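Local atomic coordinates of p24: plant transcriptional regulator PBF-2 (PDB entry 1L3A), a protein that binds single-stranded DNA as a homotetramer and activates transcription of the pathogenesis-related gene PR-10a in the plant's defence response. Residues Pro58-Leu63 / Phe68-Glu73; Leu99-Ile104 / Tyr186-His191; Ser106-Gly111 / Ala179-Met184. All blocks are in the same frame, centred on the assembly; numbering follows the deposited sequence.

How the contacts relate
Contact 1 lies at the surface and contacts 2 and 3 lie deeper in the subunit. Contact 1 pairs two strands of a beta hairpin through backbone hydrogen bonds, with an apolar side and a polar, partly charged side. Contacts 2 and 3 both join helix 101-108 to helix 170-188, at successive levels and almost wholly through aliphatic and aromatic side chains. Contact 3 is only partly buried and adds a water and an asparagine to this packing. Contacts 2 and 3 touch where Met184 and Phe180 meet Ile104, while Glu73 and Leu70 bring the hairpin against Val101 and the Leu188 carbonyl of contact 2. All three also touch neighbouring subunits.

Contact 1. Residues Pro58-Leu63 / Phe68-Glu73; sequences PEFSPL and FKLSRE
The Phe68 ring meets Pro62 obliquely, its CE2 3.6 Å from Pro62 CB, and its CD2 also rests on the proline backbone. CG stands anti to the carbonyl carbon (chi1 -71°), and this leans the CD2-CE2 side of the ring onto Pro62. Phe60, on the same side of the sheet, likewise approaches at a slant, with CD2 4.2 Å from Leu70 CA. The third flat group, the Arg72 guanidinium, lies on the other side of the sheet next to the Glu59 carboxylate, the two planes 36° apart. Their side chains run alongside each other in the same direction and end in a rather long salt bridge, 3.4 Å from Glu59 OE1 to Arg72 NH1. Opposite charges thus suit this exposed side, and large apolar groups the other, where Leu70 CD1 also packs on Pro58 CB.

Between the faces runs antiparallel pairing. Glu59 N donates to Arg72 O at 2.6 Å and nearly straight (167°), and Ser61 N donates to Lys69 O at 2.8 Å. Lys69 N returns a bond to Ser61 O. Pro62 sits opposite Phe68 in a non-hydrogen-bonded pair, a place where its missing N-H costs this strand pair nothing. Ser71 and Arg72 both face Glu59 in a classic beta bulge: Glu59 O accepts from Ser71 N at 3.0 Å and, weakly, from Arg72 N at 3.3 Å. The extra residue shifts the register by one.

Strands 49-62 and 68-85 form a beta hairpin within a four-stranded antiparallel sheet. Pro58 packs on the end of helix 170-188 at Tyr186 and Leu187. Phe68 and Lys69 pair in parallel with a strand of a neighbouring subunit, continuing the sheet across the interface, while Pro58 and Phe60 pack on Phe197 of another subunit.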
ATOM      1  N   PRO C  58       6.385   1.742  18.717  1.00 37.99           N
ATOM      2  CA  PRO C  58       7.693   1.100  18.838  1.00 41.03           C
ATOM      3  C   PRO C  58       8.411   1.918  19.914  1.00 43.98           C
ATOM      4  O   PRO C  58       7.878   2.933  20.370  1.00 42.30           O
ATOM      5  CB  PRO C  58       8.312   1.307  17.458  1.00 39.67           C
ATOM      6  CG  PRO C  58       7.692   2.596  17.001  1.00 39.31           C
ATOM      7  CD  PRO C  58       6.250   2.427  17.419  1.00 37.88           C
ATOM      8  N   GLU C  59       9.588   1.479  20.338  1.00 47.67           N
ATOM      9  CA  GLU C  59      10.342   2.222  21.339  1.00 52.45           C
ATOM     10  C   GLU C  59      11.658   2.682  20.726  1.00 54.29           C
ATOM     11  O   GLU C  59      12.219   2.012  19.860  1.00 53.85           O
ATOM     12  CB  GLU C  59      10.628   1.358  22.572  1.00 56.13           C
ATOM     13  CG  GLU C  59       9.406   1.025  23.425  1.00 62.43           C
ATOM     14  CD  GLU C  59       9.779   0.422  24.775  1.00 66.50           C
ATOM     15  OE1 GLU C  59      10.430  -0.645  24.802  1.00 69.75           O
ATOM     16  OE2 GLU C  59       9.422   1.016  25.815  1.00 70.72           O
ATOM     17  N   PHE C  60      12.142   3.837  21.162  1.00 56.20           N
ATOM     18  CA  PHE C  60      13.402   4.357  20.662  1.00 58.49           C
ATOM     19  C   PHE C  60      14.350   4.581  21.825  1.00 60.89           C
ATOM     20  O   PHE C  60      13.915   4.772  22.957  1.00 59.65           O
ATOM     21  CB  PHE C  60      13.191   5.673  19.926  1.00 57.19           C
ATOM     22  CG  PHE C  60      12.244   5.577  18.778  1.00 57.11           C
ATOM     23  CD1 PHE C  60      10.865   5.641  18.987  1.00 57.77           C
ATOM     24  CD2 PHE C  60      12.722   5.432  17.476  1.00 58.17           C
ATOM     25  CE1 PHE C  60       9.970   5.567  17.912  1.00 55.74           C
ATOM     26  CE2 PHE C  60      11.839   5.354  16.392  1.00 58.78           C
ATOM     27  CZ  PHE C  60      10.456   5.424  16.614  1.00 58.27           C
ATOM     28  N   SER C  61      15.647   4.550  21.542  1.00 64.57           N
ATOM     29  CA  SER C  61      16.668   4.765  22.564  1.00 69.11           C
ATOM     30  C   SER C  61      17.707   5.740  22.023  1.00 71.73           C
ATOM     31  O   SER C  61      18.279   5.517  20.960  1.00 71.91           O
ATOM     32  CB  SER C  61      17.346   3.445  22.936  1.00 70.06           C
ATOM     33  OG  SER C  61      18.264   3.623  24.001  1.00 73.30           O
ATOM     34  N   PRO C  62      17.959   6.841  22.751  1.00 75.48           N
ATOM     35  CA  PRO C  62      18.942   7.837  22.310  1.00 77.81           C
ATOM     36  C   PRO C  62      20.363   7.286  22.226  1.00 80.15           C
ATOM     37  O   PRO C  62      20.686   6.267  22.839  1.00 80.30           O
ATOM     38  CB  PRO C  62      18.809   8.936  23.358  1.00 77.60           C
ATOM     39  CG  PRO C  62      18.467   8.165  24.596  1.00 76.98           C
ATOM     40  CD  PRO C  62      17.435   7.178  24.087  1.00 76.13           C
ATOM     41  N   LEU C  63      21.207   7.968  21.462  1.00 82.94           N
ATOM     42  CA  LEU C  63      22.591   7.546  21.298  1.00 86.26           C
ATOM     43  C   LEU C  63      23.565   8.634  21.745  1.00 87.69           C
ATOM     44  O   LEU C  63      23.922   8.720  22.923  1.00 87.53           O
ATOM     45  CB  LEU C  63      22.855   7.187  19.836  1.00 86.24           C
ATOM     46  CG  LEU C  63      22.015   6.053  19.249  1.00 86.29           C
ATOM     47  CD1 LEU C  63      22.344   5.904  17.772  1.00 86.13           C
ATOM     48  CD2 LEU C  63      22.283   4.759  20.000  1.00 85.60           C
ATOM     49  N   PHE C  68      18.452   8.970  16.996  1.00 77.32           N
ATOM     50  CA  PHE C  68      17.927   7.883  17.815  1.00 73.11           C
ATOM     51  C   PHE C  68      18.060   6.525  17.153  1.00 70.25           C
ATOM     52  O   PHE C  68      18.374   6.420  15.973  1.00 69.84           O
ATOM     53  CB  PHE C  68      16.458   8.132  18.172  1.00 73.05           C
ATOM     54  CG  PHE C  68      16.253   9.245  19.165  1.00 72.51           C
ATOM     55  CD1 PHE C  68      16.247  10.579  18.754  1.00 72.24           C
ATOM     56  CD2 PHE C  68      16.076   8.959  20.518  1.00 72.78           C
ATOM     57  CE1 PHE C  68      16.065  11.615  19.677  1.00 71.22           C
ATOM     58  CE2 PHE C  68      15.893   9.990  21.452  1.00 72.63           C
ATOM     59  CZ  PHE C  68      15.889  11.319  21.027  1.00 71.89           C
ATOM     60  N   LYS C  69      17.809   5.484  17.937  1.00 67.51           N
ATOM     61  CA  LYS C  69      17.893   4.111  17.469  1.00 65.26           C
ATOM     62  C   LYS C  69      16.653   3.331  17.886  1.00 62.92           C
ATOM     63  O   LYS C  69      16.256   3.373  19.049  1.00 62.00           O
ATOM     64  CB  LYS C  69      19.130   3.437  18.065  1.00 65.97           C
ATOM     65  CG  LYS C  69      19.125   1.921  17.973  1.00 68.26           C
ATOM     66  CD  LYS C  69      20.053   1.302  19.010  1.00 71.47           C
ATOM     67  CE  LYS C  69      19.818  -0.200  19.133  1.00 75.68           C
ATOM     68  NZ  LYS C  69      20.547  -0.805  20.293  1.00 77.75           N
ATOM     69  N   LEU C  70      16.044   2.621  16.939  1.00 60.32           N
ATOM     70  CA  LEU C  70      14.870   1.806  17.240  1.00 57.68           C
ATOM     71  C   LEU C  70      15.321   0.673  18.159  1.00 56.55           C
ATOM     72  O   LEU C  70      16.170  -0.134  17.781  1.00 58.36           O
ATOM     73  CB  LEU C  70      14.279   1.218  15.952  1.00 55.64           C
ATOM     74  CG  LEU C  70      13.160   0.182  16.135  1.00 55.80           C
ATOM     75  CD1 LEU C  70      11.908   0.867  16.646  1.00 52.92           C
ATOM     76  CD2 LEU C  70      12.873  -0.521  14.814  1.00 55.01           C
ATOM     77  N   SER C  71      14.770   0.612  19.364  1.00 55.65           N
ATOM     78  CA  SER C  71      15.155  -0.437  20.300  1.00 56.79           C
ATOM     79  C   SER C  71      14.081  -1.485  20.565  1.00 55.13           C
ATOM     80  O   SER C  71      14.356  -2.512  21.168  1.00 54.30           O
ATOM     81  CB  SER C  71      15.613   0.179  21.623  1.00 60.07           C
ATOM     82  OG  SER C  71      16.904   0.757  21.477  1.00 64.87           O
ATOM     83  N   ARG C  72      12.858  -1.226  20.123  1.00 53.60           N
ATOM     84  CA  ARG C  72      11.779  -2.187  20.308  1.00 52.29           C
ATOM     85  C   ARG C  72      10.717  -1.894  19.263  1.00 48.90           C
ATOM     86  O   ARG C  72      10.285  -0.758  19.118  1.00 48.99           O
ATOM     87  CB  ARG C  72      11.204  -2.072  21.724  1.00 55.84           C
ATOM     88  CG  ARG C  72      10.208  -3.167  22.109  1.00 59.30           C
ATOM     89  CD  ARG C  72      10.288  -3.436  23.604  1.00 63.91           C
ATOM     90  NE  ARG C  72      11.607  -3.962  23.959  1.00 69.65           N
ATOM     91  CZ  ARG C  72      12.105  -4.011  25.195  1.00 72.52           C
ATOM     92  NH1 ARG C  72      11.399  -3.563  26.228  1.00 72.66           N
ATOM     93  NH2 ARG C  72      13.317  -4.512  25.400  1.00 73.53           N
ATOM     94  N   GLU C  73      10.312  -2.912  18.516  1.00 45.27           N
ATOM     95  CA  GLU C  73       9.304  -2.717  17.482  1.00 44.09           C
ATOM     96  C   GLU C  73       7.921  -2.533  18.084  1.00 39.51           C
ATOM     97  O   GLU C  73       7.651  -2.966  19.200  1.00 39.00           O
ATOM     98  CB  GLU C  73       9.251  -3.920  16.549  1.00 46.78           C
ATOM     99  CG  GLU C  73      10.594  -4.438  16.099  1.00 55.24           C
ATOM    100  CD  GLU C  73      10.453  -5.602  15.135  1.00 59.55           C
ATOM    101  OE1 GLU C  73       9.619  -6.503  15.401  1.00 60.72           O
ATOM    102  OE2 GLU C  73      11.179  -5.617  14.117  1.00 62.16           O
TER

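Contact 2. Residues Leu99-Ile104 / Tyr186-His191; sequences LSVTEI and YLLGWH
Leu187 is reached by two branched side chains of the segment 99-104, and its CB and its CD1 both take part. CD1 meets Ile104 CD1 tip to tip at 3.7 Å and also touches Val101 CG1, while CB lies 4.0 Å from that same Val101 CG1. The side chains of Leu187 and Val101 pass alongside each other, running in opposing senses. An extended chi2 in Leu187 places its CD1 next to Ile104 CD1. In Ile104 chi2 is likewise extended, at 171°, and takes CD1 to the far end of the chain; the length of isoleucine suits the wider gap here, since its CA is farther from Leu187 than that of Val101. Val101, one turn earlier, stands closer to the partner backbone, where a short side chain is enough. Its chi1 of -62° puts CG1, the branch facing Leu187, anti to the carbonyl carbon, and CG1 also packs on Leu188 CD2 at 4.2 Å.

Each segment carries a helix-end motif. Ser100 and Glu103 form a capping box at the start of helix 101-108: Glu103 N donates to Ser100 OG at 3.3 Å, and Ser100 N donates to Glu103 OE1 at 2.6 Å, meeting the carboxylate on its anti side. On the other side, helix 170-188 ends in a Schellman motif with Gly189 as its C-prime residue. Gly189, at positive phi, has no CB to run into the carbonyl oxygen of Leu188 at these backbone angles, and the chain turns directly into helix 190-194.

Around this contact, Ile104 also packs on Val76 of strand 68-85, and Val101 and Leu188 both lie against Glu73. Tyr42 of a neighbouring subunit packs on Val101 and Leu188 and hydrogen-bonds Thr102, whereas Leu187 lies against Phe197 of another subunit.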
ATOM      1  N   LEU C  99       0.443  -9.196  18.948  1.00 38.06           N
ATOM      2  CA  LEU C  99       0.985  -9.703  17.698  1.00 35.94           C
ATOM      3  C   LEU C  99       2.193  -8.861  17.318  1.00 34.90           C
ATOM      4  O   LEU C  99       2.097  -7.639  17.254  1.00 33.46           O
ATOM      5  CB  LEU C  99      -0.042  -9.608  16.568  1.00 35.55           C
ATOM      6  CG  LEU C  99      -1.397 -10.310  16.627  1.00 36.89           C
ATOM      7  CD1 LEU C  99      -2.196  -9.861  15.406  1.00 33.97           C
ATOM      8  CD2 LEU C  99      -1.243 -11.834  16.632  1.00 31.55           C
ATOM      9  N   SER C 100       3.323  -9.521  17.087  1.00 34.63           N
ATOM     10  CA  SER C 100       4.551  -8.855  16.675  1.00 35.05           C
ATOM     11  C   SER C 100       4.400  -8.618  15.190  1.00 35.63           C
ATOM     12  O   SER C 100       3.490  -9.166  14.553  1.00 37.06           O
ATOM     13  CB  SER C 100       5.760  -9.770  16.880  1.00 36.41           C
ATOM     14  OG  SER C 100       5.648 -10.916  16.043  1.00 36.45           O
ATOM     15  N   VAL C 101       5.312  -7.843  14.624  1.00 35.45           N
ATOM     16  CA  VAL C 101       5.255  -7.558  13.202  1.00 37.66           C
ATOM     17  C   VAL C 101       5.313  -8.837  12.361  1.00 38.86           C
ATOM     18  O   VAL C 101       4.661  -8.921  11.323  1.00 38.67           O
ATOM     19  CB  VAL C 101       6.407  -6.637  12.774  1.00 39.89           C
ATOM     20  CG1 VAL C 101       6.302  -5.306  13.497  1.00 40.88           C
ATOM     21  CG2 VAL C 101       7.736  -7.312  13.066  1.00 44.24           C
ATOM     22  N   THR C 102       6.089  -9.825  12.802  1.00 39.36           N
ATOM     23  CA  THR C 102       6.214 -11.072  12.058  1.00 42.78           C
ATOM     24  C   THR C 102       4.901 -11.849  12.078  1.00 42.68           C
ATOM     25  O   THR C 102       4.509 -12.458  11.081  1.00 43.01           O
ATOM     26  CB  THR C 102       7.348 -11.957  12.633  1.00 44.17           C
ATOM     27  OG1 THR C 102       8.605 -11.292  12.454  1.00 47.00           O
ATOM     28  CG2 THR C 102       7.403 -13.285  11.914  1.00 43.30           C
ATOM     29  N   GLU C 103       4.229 -11.818  13.223  1.00 43.55           N
ATOM     30  CA  GLU C 103       2.949 -12.483  13.376  1.00 42.45           C
ATOM     31  C   GLU C 103       1.917 -11.760  12.507  1.00 41.19           C
ATOM     32  O   GLU C 103       1.044 -12.394  11.912  1.00 40.09           O
ATOM     33  CB  GLU C 103       2.537 -12.472  14.849  1.00 43.42           C
ATOM     34  CG  GLU C 103       3.503 -13.269  15.718  1.00 49.42           C
ATOM     35  CD  GLU C 103       3.221 -13.153  17.201  1.00 49.90           C
ATOM     36  OE1 GLU C 103       3.421 -12.056  17.775  1.00 50.78           O
ATOM     37  OE2 GLU C 103       2.801 -14.165  17.796  1.00 51.58           O
ATOM     38  N   ILE C 104       2.019 -10.432  12.429  1.00 39.22           N
ATOM     39  CA  ILE C 104       1.098  -9.665  11.599  1.00 37.69           C
ATOM     40  C   ILE C 104       1.358 -10.088  10.154  1.00 37.96           C
ATOM     41  O   ILE C 104       0.457 -10.051   9.308  1.00 37.82           O
ATOM     42  CB  ILE C 104       1.327  -8.150  11.743  1.00 38.76           C
ATOM     43  CG1 ILE C 104       0.817  -7.686  13.101  1.00 35.91           C
ATOM     44  CG2 ILE C 104       0.643  -7.394  10.598  1.00 35.26           C
ATOM     45  CD1 ILE C 104       1.185  -6.270  13.418  1.00 39.96           C
ATOM     46  N   TYR C 186       5.039   1.920  10.303  1.00 34.59           N
ATOM     47  CA  TYR C 186       5.108   2.719  11.514  1.00 34.51           C
ATOM     48  C   TYR C 186       5.585   1.893  12.696  1.00 35.90           C
ATOM     49  O   TYR C 186       6.248   2.423  13.589  1.00 35.65           O
ATOM     50  CB  TYR C 186       3.747   3.349  11.839  1.00 31.99           C
ATOM     51  CG  TYR C 186       3.270   4.288  10.769  1.00 31.96           C
ATOM     52  CD1 TYR C 186       2.546   3.822   9.680  1.00 34.37           C
ATOM     53  CD2 TYR C 186       3.603   5.644  10.805  1.00 34.74           C
ATOM     54  CE1 TYR C 186       2.165   4.683   8.633  1.00 34.65           C
ATOM     55  CE2 TYR C 186       3.229   6.513   9.777  1.00 32.67           C
ATOM     56  CZ  TYR C 186       2.514   6.022   8.685  1.00 35.82           C
ATOM     57  OH  TYR C 186       2.201   6.853   7.629  1.00 34.46           O
ATOM     58  N   LEU C 187       5.241   0.604  12.710  1.00 32.23           N
ATOM     59  CA  LEU C 187       5.666  -0.272  13.796  1.00 32.53           C
ATOM     60  C   LEU C 187       7.164  -0.565  13.660  1.00 32.22           C
ATOM     61  O   LEU C 187       7.820  -0.936  14.619  1.00 35.19           O
ATOM     62  CB  LEU C 187       4.903  -1.602  13.772  1.00 28.04           C
ATOM     63  CG  LEU C 187       3.380  -1.639  13.871  1.00 29.44           C
ATOM     64  CD1 LEU C 187       2.945  -3.116  13.976  1.00 28.09           C
ATOM     65  CD2 LEU C 187       2.882  -0.853  15.067  1.00 23.87           C
ATOM     66  N   LEU C 188       7.693  -0.410  12.455  1.00 34.13           N
ATOM     67  CA  LEU C 188       9.112  -0.649  12.215  1.00 37.77           C
ATOM     68  C   LEU C 188       9.894   0.668  12.354  1.00 37.73           C
ATOM     69  O   LEU C 188      11.125   0.677  12.384  1.00 38.28           O
ATOM     70  CB  LEU C 188       9.299  -1.249  10.809  1.00 36.33           C
ATOM     71  CG  LEU C 188       8.740  -2.670  10.592  1.00 35.24           C
ATOM     72  CD1 LEU C 188       8.764  -3.032   9.107  1.00 35.39           C
ATOM     73  CD2 LEU C 188       9.577  -3.660  11.385  1.00 34.41           C
ATOM     74  N   GLY C 189       9.158   1.772  12.436  1.00 36.84           N
ATOM     75  CA  GLY C 189       9.774   3.080  12.568  1.00 40.11           C
ATOM     76  C   GLY C 189      10.259   3.675  11.260  1.00 41.02           C
ATOM     77  O   GLY C 189      10.944   4.693  11.251  1.00 40.77           O
ATOM     78  N   TRP C 190       9.896   3.045  10.149  1.00 41.00           N
ATOM     79  CA  TRP C 190      10.319   3.498   8.832  1.00 40.83           C
ATOM     80  C   TRP C 190       9.764   4.852   8.406  1.00 42.63           C
ATOM     81  O   TRP C 190      10.254   5.463   7.457  1.00 44.24           O
ATOM     82  CB  TRP C 190       9.974   2.429   7.798  1.00 36.78           C
ATOM     83  CG  TRP C 190      10.939   1.279   7.833  1.00 34.39           C
ATOM     84  CD1 TRP C 190      11.557   0.766   8.938  1.00 36.76           C
ATOM     85  CD2 TRP C 190      11.385   0.495   6.724  1.00 33.51           C
ATOM     86  NE1 TRP C 190      12.360  -0.293   8.585  1.00 36.81           N
ATOM     87  CE2 TRP C 190      12.270  -0.481   7.230  1.00 33.30           C
ATOM     88  CE3 TRP C 190      11.124   0.523   5.350  1.00 35.46           C
ATOM     89  CZ2 TRP C 190      12.900  -1.420   6.409  1.00 33.86           C
ATOM     90  CZ3 TRP C 190      11.752  -0.416   4.528  1.00 37.94           C
ATOM     91  CH2 TRP C 190      12.629  -1.375   5.064  1.00 37.37           C
ATOM     92  N   HIS C 191       8.743   5.316   9.116  1.00 43.98           N
ATOM     93  CA  HIS C 191       8.115   6.600   8.835  1.00 44.18           C
ATOM     94  C   HIS C 191       8.991   7.746   9.331  1.00 46.23           C
ATOM     95  O   HIS C 191       8.983   8.832   8.762  1.00 48.32           O
ATOM     96  CB  HIS C 191       6.759   6.681   9.524  1.00 44.63           C
ATOM     97  CG  HIS C 191       6.827   6.470  11.006  1.00 43.88           C
ATOM     98  ND1 HIS C 191       6.385   7.408  11.915  1.00 45.35           N
ATOM     99  CD2 HIS C 191       7.284   5.425  11.734  1.00 42.78           C
ATOM    100  CE1 HIS C 191       6.570   6.947  13.140  1.00 45.51           C
ATOM    101  NE2 HIS C 191       7.113   5.746  13.057  1.00 41.61           N
TER

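Contact 3. Residues Ser106-Gly111 / Ala179-Met184; sequences SIISLG and AFNFVM
Ile108 and Phe180 dominate this contact, with Asn181 the next contributor. The beta-branched isoleucine spreads two arms over the neighbouring helix. Its CG2 comes 3.7 Å from Phe180 CB, and its CD1 lies 3.9 Å from Asn181 OD1, a van der Waals touch of the methyl on the amide oxygen, the chains crossing at a slant. Chi1 of 61° puts CG1 between the backbone N and the carbonyl carbon, a crowded arrangement for a branched residue, and leaves CG2 anti to the carbonyl carbon, directed at the phenylalanine. An extended chi2 (177°) then carries CD1 on to the asparagine.

Phe180 is met at its edge: Ile108 CG2 lies near the ring plane, as does Ile107 CG2, 4.0 Å from CE2. The flat, wide ring suits its place because it reaches past one isoleucine to the next; its CB also packs on Ile104, one turn before Ile108 in helix 101-108.

Asn181, partly exposed, handles the polar part. Its ND2 donates to a water at 3.0 Å, and that water donates weakly to Ile108 O, a weak water bridge between the two helices. OD1 accepts a weak hydrogen bond from Ser178 OG of a neighbouring subunit, whose Ala174 also packs on Ile108.

Helix 101-108 is thereby fastened to helix 170-188 mainly by apolar packing, and direct polar bonds between the segments are absent. Such packing depends on shape rather than on direction, whereas the polar amide of Asn181 is met by water and by Ser178 of the next subunit.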
ATOM      1  N   SER C 106       1.983 -13.097   9.155  1.00 36.06           N
ATOM      2  CA  SER C 106       1.252 -14.334   8.903  1.00 39.41           C
ATOM      3  C   SER C 106      -0.226 -14.096   8.604  1.00 39.78           C
ATOM      4  O   SER C 106      -0.840 -14.854   7.852  1.00 40.68           O
ATOM      5  CB  SER C 106       1.373 -15.282  10.094  1.00 37.17           C
ATOM      6  OG  SER C 106       2.651 -15.876  10.112  1.00 43.32           O
ATOM      7  N   ILE C 107      -0.788 -13.045   9.194  1.00 40.46           N
ATOM      8  CA  ILE C 107      -2.191 -12.717   8.995  1.00 41.47           C
ATOM      9  C   ILE C 107      -2.455 -12.173   7.594  1.00 42.42           C
ATOM     10  O   ILE C 107      -3.325 -12.673   6.884  1.00 43.99           O
ATOM     11  CB  ILE C 107      -2.670 -11.665  10.030  1.00 42.36           C
ATOM     12  CG1 ILE C 107      -2.495 -12.211  11.449  1.00 43.26           C
ATOM     13  CG2 ILE C 107      -4.133 -11.289   9.774  1.00 43.71           C
ATOM     14  CD1 ILE C 107      -3.334 -13.422  11.747  1.00 45.43           C
ATOM     15  N   ILE C 108      -1.706 -11.153   7.193  1.00 42.67           N
ATOM     16  CA  ILE C 108      -1.903 -10.540   5.879  1.00 43.98           C
ATOM     17  C   ILE C 108      -1.565 -11.445   4.692  1.00 42.96           C
ATOM     18  O   ILE C 108      -1.972 -11.169   3.560  1.00 41.74           O
ATOM     19  CB  ILE C 108      -1.086  -9.225   5.740  1.00 46.58           C
ATOM     20  CG1 ILE C 108       0.398  -9.514   5.900  1.00 48.99           C
ATOM     21  CG2 ILE C 108      -1.511  -8.221   6.798  1.00 47.74           C
ATOM     22  CD1 ILE C 108       1.277  -8.297   5.707  1.00 54.07           C
ATOM     23  N   SER C 109      -0.817 -12.516   4.931  1.00 40.30           N
ATOM     24  CA  SER C 109      -0.479 -13.413   3.830  1.00 42.69           C
ATOM     25  C   SER C 109      -1.284 -14.714   3.882  1.00 44.06           C
ATOM     26  O   SER C 109      -0.948 -15.675   3.194  1.00 44.44           O
ATOM     27  CB  SER C 109       1.031 -13.724   3.804  1.00 39.89           C
ATOM     28  OG  SER C 109       1.468 -14.431   4.948  1.00 40.71           O
ATOM     29  N   LEU C 110      -2.338 -14.739   4.700  1.00 44.94           N
ATOM     30  CA  LEU C 110      -3.190 -15.922   4.831  1.00 47.79           C
ATOM     31  C   LEU C 110      -4.142 -16.074   3.651  1.00 50.19           C
ATOM     32  O   LEU C 110      -4.863 -15.140   3.295  1.00 50.47           O
ATOM     33  CB  LEU C 110      -4.038 -15.856   6.101  1.00 47.27           C
ATOM     34  CG  LEU C 110      -3.678 -16.576   7.407  1.00 46.75           C
ATOM     35  CD1 LEU C 110      -4.910 -16.536   8.296  1.00 44.87           C
ATOM     36  CD2 LEU C 110      -3.269 -18.019   7.175  1.00 44.38           C
ATOM     37  N   GLY C 111      -4.148 -17.258   3.050  1.00 51.50           N
ATOM     38  CA  GLY C 111      -5.053 -17.504   1.941  1.00 53.15           C
ATOM     39  C   GLY C 111      -6.420 -17.911   2.477  1.00 54.27           C
ATOM     40  O   GLY C 111      -6.606 -18.064   3.689  1.00 53.68           O
ATOM     41  N   ALA C 179      -5.612  -2.380   7.334  1.00 36.25           N
ATOM     42  CA  ALA C 179      -5.073  -1.675   8.494  1.00 34.84           C
ATOM     43  C   ALA C 179      -3.675  -2.174   8.876  1.00 35.19           C
ATOM     44  O   ALA C 179      -2.792  -1.374   9.168  1.00 34.11           O
ATOM     45  CB  ALA C 179      -6.031  -1.811   9.684  1.00 35.05           C
ATOM     46  N   PHE C 180      -3.470  -3.489   8.877  1.00 34.41           N
ATOM     47  CA  PHE C 180      -2.164  -4.047   9.212  1.00 34.93           C
ATOM     48  C   PHE C 180      -1.070  -3.638   8.209  1.00 37.07           C
ATOM     49  O   PHE C 180       0.078  -3.417   8.600  1.00 36.35           O
ATOM     50  CB  PHE C 180      -2.239  -5.578   9.284  1.00 34.91           C
ATOM     51  CG  PHE C 180      -2.879  -6.105  10.546  1.00 35.65           C
ATOM     52  CD1 PHE C 180      -3.355  -5.232  11.529  1.00 33.52           C
ATOM     53  CD2 PHE C 180      -3.012  -7.480  10.748  1.00 34.97           C
ATOM     54  CE1 PHE C 180      -3.958  -5.721  12.700  1.00 35.63           C
ATOM     55  CE2 PHE C 180      -3.615  -7.986  11.919  1.00 34.47           C
ATOM     56  CZ  PHE C 180      -4.087  -7.102  12.894  1.00 36.13           C
ATOM     57  N   ASN C 181      -1.421  -3.559   6.927  1.00 37.06           N
ATOM     58  CA  ASN C 181      -0.465  -3.169   5.899  1.00 39.12           C
ATOM     59  C   ASN C 181      -0.069  -1.717   6.110  1.00 37.78           C
ATOM     60  O   ASN C 181       1.076  -1.327   5.875  1.00 37.53           O
ATOM     61  CB  ASN C 181      -1.071  -3.333   4.501  1.00 42.50           C
ATOM     62  CG  ASN C 181      -0.659  -4.627   3.842  1.00 46.81           C
ATOM     63  OD1 ASN C 181       0.527  -4.970   3.830  1.00 51.01           O
ATOM     64  ND2 ASN C 181      -1.625  -5.348   3.275  1.00 48.14           N
ATOM     65  N   PHE C 182      -1.034  -0.925   6.558  1.00 35.55           N
ATOM     66  CA  PHE C 182      -0.798   0.479   6.830  1.00 32.94           C
ATOM     67  C   PHE C 182       0.135   0.712   8.026  1.00 32.56           C
ATOM     68  O   PHE C 182       1.057   1.525   7.933  1.00 30.19           O
ATOM     69  CB  PHE C 182      -2.127   1.180   7.090  1.00 32.40           C
ATOM     70  CG  PHE C 182      -1.976   2.544   7.675  1.00 29.98           C
ATOM     71  CD1 PHE C 182      -1.701   3.634   6.858  1.00 29.06           C
ATOM     72  CD2 PHE C 182      -2.061   2.734   9.045  1.00 27.33           C
ATOM     73  CE1 PHE C 182      -1.511   4.888   7.401  1.00 30.28           C
ATOM     74  CE2 PHE C 182      -1.871   3.995   9.611  1.00 27.73           C
ATOM     75  CZ  PHE C 182      -1.596   5.075   8.803  1.00 26.66           C
ATOM     76  N   VAL C 183      -0.102   0.014   9.142  1.00 30.65           N
ATOM     77  CA  VAL C 183       0.734   0.232  10.328  1.00 34.90           C
ATOM     78  C   VAL C 183       2.086  -0.449  10.363  1.00 34.40           C
ATOM     79  O   VAL C 183       2.934  -0.054  11.146  1.00 34.68           O
ATOM     80  CB  VAL C 183       0.048  -0.172  11.672  1.00 33.89           C
ATOM     81  CG1 VAL C 183      -1.039   0.784  12.013  1.00 38.29           C
ATOM     82  CG2 VAL C 183      -0.423  -1.604  11.614  1.00 32.43           C
ATOM     83  N   MET C 184       2.284  -1.476   9.547  1.00 36.07           N
ATOM     84  CA  MET C 184       3.554  -2.176   9.559  1.00 35.78           C
ATOM     85  C   MET C 184       4.739  -1.201   9.537  1.00 35.49           C
ATOM     86  O   MET C 184       5.568  -1.222  10.445  1.00 33.84           O
ATOM     87  CB  MET C 184       3.649  -3.142   8.384  1.00 39.20           C
ATOM     88  CG  MET C 184       4.880  -4.039   8.433  1.00 45.44           C
ATOM     89  SD  MET C 184       4.767  -5.217   9.803  1.00 54.80           S
ATOM     90  CE  MET C 184       3.589  -6.417   9.090  1.00 43.08           C
TER
HETATM   91  O   HOH W   1      -1.211  -8.100   2.101  1.00 56.59           O